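Local coordinates for protein probable glutamine synthetase (Pseudomonas aeruginosa, PDB 4HPP) that belongs to the glutamine synthetase family, with an N-terminal beta-rich domain and a larger catalytic domain, and holds a magnesium ion and glutamic acid in its catalytic domain, at residues R75-D83 with W162-A170; T281-L289 with L387-L395. All coordinates share one frame; numbering follows the deposited sequence.

Contact 1: residues R75-D83 with W162-A170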
loop_
_atom_site.group_PDB
_atom_site.type_symbol
_atom_site.label_atom_id
_atom_site.label_comp_id
_atom_site.label_asym_id
_atom_site.label_seq_id
_atom_site.Cartn_x
_atom_site.Cartn_y
_atom_site.Cartn_z
ATOM N N ARG A 75 -9.917 -40.831 5.521
ATOM C CA ARG A 75 -9.784 -39.648 4.701
ATOM C C ARG A 75 -10.280 -38.328 5.334
ATOM O O ARG A 75 -11.383 -38.255 5.864
ATOM C CB ARG A 75 -10.444 -39.865 3.344
ATOM C CG ARG A 75 -10.242 -38.675 2.405
ATOM C CD ARG A 75 -10.131 -39.138 0.974
ATOM N NE ARG A 75 -9.935 -38.041 0.075
ATOM C CZ ARG A 75 -10.296 -38.076 -1.195
ATOM N NH1 ARG A 75 -10.824 -39.188 -1.680
ATOM N NH2 ARG A 75 -10.129 -37.008 -1.974
ATOM N N VAL A 76 -9.435 -37.297 5.270
ATOM C CA VAL A 76 -9.815 -35.948 5.677
ATOM C C VAL A 76 -9.900 -35.031 4.472
ATOM O O VAL A 76 -8.989 -35.012 3.659
ATOM C CB VAL A 76 -8.831 -35.387 6.735
ATOM C CG1 VAL A 76 -9.135 -33.921 7.060
ATOM C CG2 VAL A 76 -9.022 -36.196 8.002
ATOM N N ARG A 77 -10.997 -34.287 4.360
ATOM C CA ARG A 77 -11.232 -33.409 3.228
ATOM C C ARG A 77 -11.693 -32.100 3.803
ATOM O O ARG A 77 -12.830 -32.024 4.266
ATOM C CB ARG A 77 -12.408 -33.920 2.348
ATOM C CG ARG A 77 -12.261 -35.142 1.431
ATOM C CD ARG A 77 -12.935 -34.711 0.119
ATOM N NE ARG A 77 -13.934 -35.613 -0.505
ATOM C CZ ARG A 77 -14.544 -35.405 -1.698
ATOM N NH1 ARG A 77 -14.279 -34.325 -2.455
ATOM N NH2 ARG A 77 -15.440 -36.283 -2.155
ATOM N N VAL A 78 -10.856 -31.066 3.767
ATOM C CA VAL A 78 -11.319 -29.709 4.117
ATOM C C VAL A 78 -11.235 -28.940 2.820
ATOM O O VAL A 78 -10.129 -28.634 2.333
ATOM C CB VAL A 78 -10.415 -28.990 5.161
ATOM C CG1 VAL A 78 -10.917 -27.570 5.449
ATOM C CG2 VAL A 78 -10.154 -29.860 6.433
ATOM N N GLU A 79 -12.403 -28.627 2.257
ATOM C CA GLU A 79 -12.468 -28.020 0.942
ATOM C C GLU A 79 -12.205 -26.548 1.045
ATOM O O GLU A 79 -11.594 -25.957 0.159
ATOM C CB GLU A 79 -13.827 -28.302 0.299
ATOM C CG GLU A 79 -14.085 -29.823 0.191
ATOM C CD GLU A 79 -13.248 -30.497 -0.913
ATOM O OE1 GLU A 79 -12.811 -29.772 -1.826
ATOM O OE2 GLU A 79 -12.997 -31.740 -0.882
ATOM N N GLN A 80 -12.648 -25.926 2.128
ATOM C CA GLN A 80 -12.473 -24.478 2.191
ATOM C C GLN A 80 -12.045 -23.993 3.532
ATOM O O GLN A 80 -12.614 -24.418 4.554
ATOM C CB GLN A 80 -13.759 -23.800 1.852
ATOM C CG GLN A 80 -13.803 -23.381 0.405
ATOM C CD GLN A 80 -15.199 -23.016 0.035
ATOM O OE1 GLN A 80 -16.059 -23.886 -0.011
ATOM N NE2 GLN A 80 -15.452 -21.724 -0.168
ATOM N N GLY A 81 -11.062 -23.098 3.541
ATOM C CA GLY A 81 -10.655 -22.486 4.795
ATOM C C GLY A 81 -10.708 -20.987 4.661
ATOM O O GLY A 81 -11.241 -20.477 3.680
ATOM N N PRO A 82 -10.101 -20.280 5.620
ATOM C CA PRO A 82 -10.135 -18.834 5.695
ATOM C C PRO A 82 -9.702 -18.113 4.411
ATOM O O PRO A 82 -10.205 -17.030 4.087
ATOM C CB PRO A 82 -9.182 -18.521 6.848
ATOM C CG PRO A 82 -8.860 -19.831 7.507
ATOM C CD PRO A 82 -9.670 -20.892 6.877
ATOM N N ASP A 83 -8.754 -18.698 3.713
ATOM C CA ASP A 83 -8.173 -18.125 2.492
ATOM C C ASP A 83 -8.885 -18.788 1.296
ATOM O O ASP A 83 -8.799 -20.019 1.100
ATOM C CB ASP A 83 -6.652 -18.417 2.475
ATOM C CG ASP A 83 -5.950 -17.838 1.255
ATOM O OD1 ASP A 83 -6.659 -17.595 0.225
ATOM O OD2 ASP A 83 -4.693 -17.609 1.327
ATOM N N TRP A 162 -13.695 -20.141 11.825
ATOM C CA TRP A 162 -13.087 -20.903 10.710
ATOM C C TRP A 162 -12.444 -22.152 11.181
ATOM O O TRP A 162 -12.268 -23.098 10.429
ATOM C CB TRP A 162 -12.064 -20.096 9.945
ATOM C CG TRP A 162 -12.692 -19.389 8.796
ATOM C CD1 TRP A 162 -12.805 -18.023 8.618
ATOM C CD2 TRP A 162 -13.331 -19.985 7.612
ATOM N NE1 TRP A 162 -13.440 -17.728 7.437
ATOM C CE2 TRP A 162 -13.795 -18.867 6.789
ATOM C CE3 TRP A 162 -13.580 -21.292 7.178
ATOM C CZ2 TRP A 162 -14.504 -19.068 5.583
ATOM C CZ3 TRP A 162 -14.259 -21.478 5.968
ATOM C CH2 TRP A 162 -14.714 -20.388 5.196
ATOM N N LEU A 163 -12.110 -22.196 12.455
ATOM C CA LEU A 163 -11.486 -23.390 12.954
ATOM C C LEU A 163 -12.526 -24.479 13.091
ATOM O O LEU A 163 -12.388 -25.563 12.542
ATOM C CB LEU A 163 -10.717 -23.123 14.285
ATOM C CG LEU A 163 -10.098 -24.388 14.832
ATOM C CD1 LEU A 163 -9.215 -25.009 13.774
ATOM C CD2 LEU A 163 -9.298 -24.131 16.082
ATOM N N VAL A 164 -13.547 -24.216 13.865
ATOM C CA VAL A 164 -14.697 -25.133 13.981
ATOM C C VAL A 164 -15.242 -25.577 12.622
ATOM O O VAL A 164 -15.522 -26.756 12.388
ATOM C CB VAL A 164 -15.777 -24.551 14.939
ATOM C CG1 VAL A 164 -16.996 -25.434 14.997
ATOM C CG2 VAL A 164 -15.162 -24.466 16.331
ATOM N N SER A 165 -15.282 -24.682 11.670
ATOM C CA SER A 165 -15.836 -25.089 10.379
ATOM C C SER A 165 -14.886 -26.032 9.681
ATOM O O SER A 165 -15.287 -27.128 9.202
ATOM C CB SER A 165 -16.170 -23.871 9.569
ATOM O OG SER A 165 -16.010 -24.133 8.218
ATOM N N ALA A 166 -13.605 -25.665 9.657
ATOM C CA ALA A 166 -12.570 -26.585 9.120
ATOM C C ALA A 166 -12.564 -27.984 9.810
ATOM O O ALA A 166 -12.562 -29.017 9.133
ATOM C CB ALA A 166 -11.221 -25.934 9.160
ATOM N N LEU A 167 -12.647 -28.015 11.142
ATOM C CA LEU A 167 -12.714 -29.282 11.848
ATOM C C LEU A 167 -14.040 -29.999 11.484
ATOM O O LEU A 167 -14.003 -31.205 11.173
ATOM C CB LEU A 167 -12.510 -29.119 13.352
ATOM C CG LEU A 167 -11.168 -28.522 13.862
ATOM C CD1 LEU A 167 -11.311 -27.988 15.282
ATOM C CD2 LEU A 167 -9.955 -29.463 13.792
ATOM N N ALA A 168 -15.183 -29.289 11.461
ATOM C CA ALA A 168 -16.446 -29.948 10.933
ATOM C C ALA A 168 -16.290 -30.580 9.563
ATOM O O ALA A 168 -16.583 -31.812 9.407
ATOM C CB ALA A 168 -17.681 -29.052 10.963
ATOM N N GLN A 169 -15.785 -29.785 8.601
ATOM C CA GLN A 169 -15.515 -30.343 7.279
ATOM C C GLN A 169 -14.580 -31.505 7.353
ATOM O O GLN A 169 -14.678 -32.383 6.566
ATOM C CB GLN A 169 -14.869 -29.345 6.324
ATOM C CG GLN A 169 -15.650 -28.087 5.977
ATOM C CD GLN A 169 -14.786 -27.138 5.241
ATOM O OE1 GLN A 169 -14.154 -27.527 4.234
ATOM N NE2 GLN A 169 -14.602 -25.905 5.812
ATOM N N ALA A 170 -13.660 -31.533 8.307
ATOM C CA ALA A 170 -12.680 -32.606 8.323
ATOM C C ALA A 170 -13.268 -33.836 8.996
ATOM O O ALA A 170 -12.598 -34.837 9.162
ATOM C CB ALA A 170 -11.455 -32.150 9.041
HETATM O O HOH W 1 -13.627 -34.881 5.698
#
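Val76 and Ala170 bring the backbones within 5.1 Å, CA to CA, where strand 76-78 and helix 162-169 run roughly antiparallel at 139°, with 7.5 Å between their axes. Gln169 makes the polar link. Its CG lies anti to its own carbonyl carbon (chi1 -61°), and beyond CG the chain runs extended, carrying the amide to the backbone just past the strand. Gln169 OE1 takes a nearly straight bond from Gln80 N at 3.0 Å, in the carbonyl plane and on a lone pair. Glu79 N adds a weak, bent bond to the same oxygen. Gln169 NE2 gives a hydrogen to Gln80 O at 2.8 Å. That acceptor lies close to the amide plane of Gln169, so the two main bonds hold the amide against both backbone polar groups of Gln80 and limit its rotation. A water accepts from Arg77 N and donates to Gln169 O.

Ala170, just past the helix end, packs on two strand valines: Ala170 CB meets Val76 CG1 at 3.5 Å and Val78 CG2 at 3.7 Å. At the other end, Pro82 lies over one face of the Trp162 indole. Pro82 CA stands 3.8 Å from the centroid of the five-membered ring, 7° off its normal, a CH-pi contact. Gly81 covers the same indole with its backbone.

Arg8 forms a salt bridge with Glu79, and Arg3 of a second subunit donates to Gly81 O. The contact packs the end of strand 66-78, paired with strand 89-97 in the N-terminal sheet, and the loop after it on helix 159-169 of the catalytic domain. Helix 196-216 packs on Val76, Pro82 and Ala166, and strand 174-179 packs on Leu163 and Leu167.

Contact 2: residues T281-L289 with L387-L395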
loop_
_atom_site.group_PDB
_atom_site.type_symbol
_atom_site.label_atom_id
_atom_site.label_comp_id
_atom_site.label_asym_id
_atom_site.label_seq_id
_atom_site.Cartn_x
_atom_site.Cartn_y
_atom_site.Cartn_z
ATOM N N THR A 281 3.730 -40.923 26.786
ATOM C CA THR A 281 2.657 -39.900 26.756
ATOM C C THR A 281 3.157 -38.490 27.113
ATOM O O THR A 281 2.419 -37.507 26.955
ATOM C CB THR A 281 1.517 -40.247 27.703
ATOM O OG1 THR A 281 1.986 -40.055 29.038
ATOM C CG2 THR A 281 1.036 -41.702 27.526
ATOM N N ALA A 282 4.382 -38.391 27.640
ATOM C CA ALA A 282 5.094 -37.099 27.766
ATOM C C ALA A 282 6.521 -37.299 27.243
ATOM O O ALA A 282 7.468 -37.240 28.016
ATOM C CB ALA A 282 5.095 -36.607 29.214
ATOM N N PRO A 283 6.667 -37.529 25.921
ATOM C CA PRO A 283 7.800 -38.223 25.366
ATOM C C PRO A 283 8.887 -37.320 24.895
ATOM O O PRO A 283 9.787 -37.793 24.218
ATOM C CB PRO A 283 7.210 -38.887 24.123
ATOM C CG PRO A 283 5.974 -38.105 23.802
ATOM C CD PRO A 283 5.811 -37.038 24.838
ATOM N N THR A 284 8.819 -36.033 25.176
ATOM C CA THR A 284 9.954 -35.223 24.716
ATOM C C THR A 284 10.644 -34.560 25.884
ATOM O O THR A 284 10.067 -34.429 26.983
ATOM C CB THR A 284 9.583 -34.133 23.692
ATOM O OG1 THR A 284 8.615 -33.261 24.266
ATOM C CG2 THR A 284 9.030 -34.743 22.412
ATOM N N ALA A 285 11.871 -34.122 25.629
ATOM C CA ALA A 285 12.666 -33.430 26.652
ATOM C C ALA A 285 11.884 -32.227 27.241
ATOM O O ALA A 285 11.865 -32.043 28.469
ATOM C CB ALA A 285 14.029 -33.006 26.080
ATOM N N ALA A 286 11.210 -31.452 26.370
ATOM C CA ALA A 286 10.381 -30.313 26.792
ATOM C C ALA A 286 9.166 -30.717 27.609
ATOM O O ALA A 286 8.536 -29.848 28.238
ATOM C CB ALA A 286 9.948 -29.458 25.607
ATOM N N SER A 287 8.843 -32.019 27.620
ATOM C CA SER A 287 7.646 -32.473 28.312
ATOM C C SER A 287 7.800 -32.316 29.817
ATOM O O SER A 287 6.804 -32.091 30.549
ATOM C CB SER A 287 7.298 -33.903 27.945
ATOM O OG SER A 287 6.842 -33.983 26.602
ATOM N N TYR A 288 9.052 -32.387 30.280
ATOM C CA TYR A 288 9.299 -32.363 31.720
ATOM C C TYR A 288 9.334 -30.969 32.358
ATOM O O TYR A 288 9.223 -30.875 33.560
ATOM C CB TYR A 288 10.387 -33.357 32.132
ATOM C CG TYR A 288 9.886 -34.695 31.753
ATOM C CD1 TYR A 288 10.041 -35.161 30.443
ATOM C CD2 TYR A 288 9.139 -35.447 32.643
ATOM C CE1 TYR A 288 9.523 -36.373 30.045
ATOM C CE2 TYR A 288 8.578 -36.657 32.245
ATOM C CZ TYR A 288 8.777 -37.111 30.947
ATOM O OH TYR A 288 8.224 -38.314 30.544
ATOM N N LEU A 289 9.398 -29.913 31.538
ATOM C CA LEU A 289 9.104 -28.553 32.028
ATOM C C LEU A 289 7.624 -28.390 32.383
ATOM O O LEU A 289 7.276 -27.494 33.151
ATOM C CB LEU A 289 9.518 -27.458 31.020
ATOM C CG LEU A 289 10.787 -27.744 30.218
ATOM C CD1 LEU A 289 10.918 -26.814 29.033
ATOM C CD2 LEU A 289 12.024 -27.626 31.135
ATOM N N LEU A 387 5.906 -39.891 39.220
ATOM C CA LEU A 387 6.179 -39.842 37.780
ATOM C C LEU A 387 7.600 -39.317 37.581
ATOM O O LEU A 387 8.063 -38.481 38.347
ATOM C CB LEU A 387 5.133 -38.972 37.045
ATOM C CG LEU A 387 3.668 -39.411 37.274
ATOM C CD1 LEU A 387 2.652 -38.635 36.463
ATOM C CD2 LEU A 387 3.466 -40.895 37.058
ATOM N N PRO A 388 8.319 -39.820 36.572
ATOM C CA PRO A 388 9.688 -39.336 36.380
ATOM C C PRO A 388 9.786 -37.803 36.237
ATOM O O PRO A 388 8.759 -37.103 36.187
ATOM C CB PRO A 388 10.137 -40.046 35.102
ATOM C CG PRO A 388 8.896 -40.587 34.470
ATOM C CD PRO A 388 7.953 -40.854 35.592
ATOM N N ALA A 389 11.008 -37.282 36.164
ATOM C CA ALA A 389 11.212 -35.844 36.165
ATOM C C ALA A 389 11.974 -35.329 34.948
ATOM O O ALA A 389 12.081 -34.136 34.766
ATOM C CB ALA A 389 11.926 -35.421 37.446
ATOM N N THR A 390 12.534 -36.217 34.132
ATOM C CA THR A 390 13.183 -35.837 32.869
ATOM C C THR A 390 12.818 -36.944 31.902
ATOM O O THR A 390 12.398 -38.029 32.308
ATOM C CB THR A 390 14.742 -35.806 32.952
ATOM O OG1 THR A 390 15.221 -37.091 33.344
ATOM C CG2 THR A 390 15.267 -34.738 33.942
ATOM N N LEU A 391 13.022 -36.706 30.622
ATOM C CA LEU A 391 12.898 -37.790 29.652
ATOM C C LEU A 391 13.759 -39.024 29.984
ATOM O O LEU A 391 13.294 -40.199 29.799
ATOM C CB LEU A 391 13.264 -37.262 28.278
ATOM C CG LEU A 391 12.887 -38.200 27.167
ATOM C CD1 LEU A 391 11.467 -38.748 27.367
ATOM C CD2 LEU A 391 13.108 -37.417 25.880
ATOM N N GLY A 392 15.001 -38.758 30.462
ATOM C CA GLY A 392 15.989 -39.830 30.807
ATOM C C GLY A 392 15.421 -40.809 31.818
ATOM O O GLY A 392 15.318 -42.043 31.585
ATOM N N ASP A 393 15.020 -40.234 32.944
ATOM C CA ASP A 393 14.298 -40.985 33.969
ATOM C C ASP A 393 13.087 -41.680 33.391
ATOM O O ASP A 393 12.795 -42.816 33.803
ATOM C CB ASP A 393 13.964 -40.100 35.189
ATOM C CG ASP A 393 15.219 -39.361 35.734
ATOM O OD1 ASP A 393 16.345 -39.695 35.267
ATOM O OD2 ASP A 393 15.096 -38.450 36.606
ATOM N N ALA A 394 12.417 -41.051 32.406
ATOM C CA ALA A 394 11.173 -41.655 31.912
ATOM C C ALA A 394 11.538 -42.827 31.085
ATOM O O ALA A 394 10.871 -43.838 31.177
ATOM C CB ALA A 394 10.276 -40.698 31.157
ATOM N N LEU A 395 12.611 -42.720 30.298
ATOM C CA LEU A 395 13.123 -43.922 29.551
ATOM C C LEU A 395 13.745 -45.042 30.420
ATOM O O LEU A 395 13.568 -46.232 30.126
ATOM C CB LEU A 395 14.110 -43.529 28.456
ATOM C CG LEU A 395 13.580 -42.448 27.528
ATOM C CD1 LEU A 395 14.699 -41.950 26.646
ATOM C CD2 LEU A 395 12.420 -42.967 26.661
#
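An N-capped helix start, at helix 391-399 of the glutamine synthetase catalytic domain, packs here on the turn that leads from helix 261-281 into helix 288-291. Thr390 is the N-cap, and its OG1 accepts from Asp393 N at 3.2 Å. No hydrogen bond joins 281-289 to 387-395, so the contact is one of packing.

Tyr288 gives the largest share. Its CG is anti to the carbonyl carbon (chi1 -61°), which lays the ring along the backbone of the cap. Thr390 C sits over one face, 3.6 Å above the ring plane and offset toward the rim. Leu391 N comes obliquely to CD1 of Tyr288 at 3.4 Å. Tyr288 OH lies close against Ala394 CB, at 3.2 Å. The same OH is near the carbonyls of Ala282 and Cys278, both weak candidates for its one proton.

Leu391 is the second main side chain. CG anti to its backbone N (chi1 -167°) turns the isobutyl group toward the turn at 283-285. Its CD1 also touches Tyr288 CE1 at 4.1 Å. Helix 410-427 backs this turn, where Lys420 donates to Pro283 O and Glu423 accepts from Ala285 N. Both methyls of Leu391 rest on the turn's backbone: CD1 is 3.7 Å from Pro283 O, and CD2 is 3.5 Å from Ala285 N.

How the contacts relate
From the N terminus, the chain lays down most strands of the N-terminal sheet. The last of them, 89-97, lies inside the 78-residue loop that contact 1 closes by returning helix 159-169 to the end of strand 66-78. Contact 1 therefore ties the N-terminal domain to the catalytic domain, and a second subunit reaches it. Contact 2 opens later and lies wholly within the catalytic domain. It closes a loop of 97 residues between the turn after helix 261-281 and the start of helix 391-399. The loops follow in series and neither nest nor cross. Contact 1 and contact 2 lie on opposite sides of the chain's centre and do not touch.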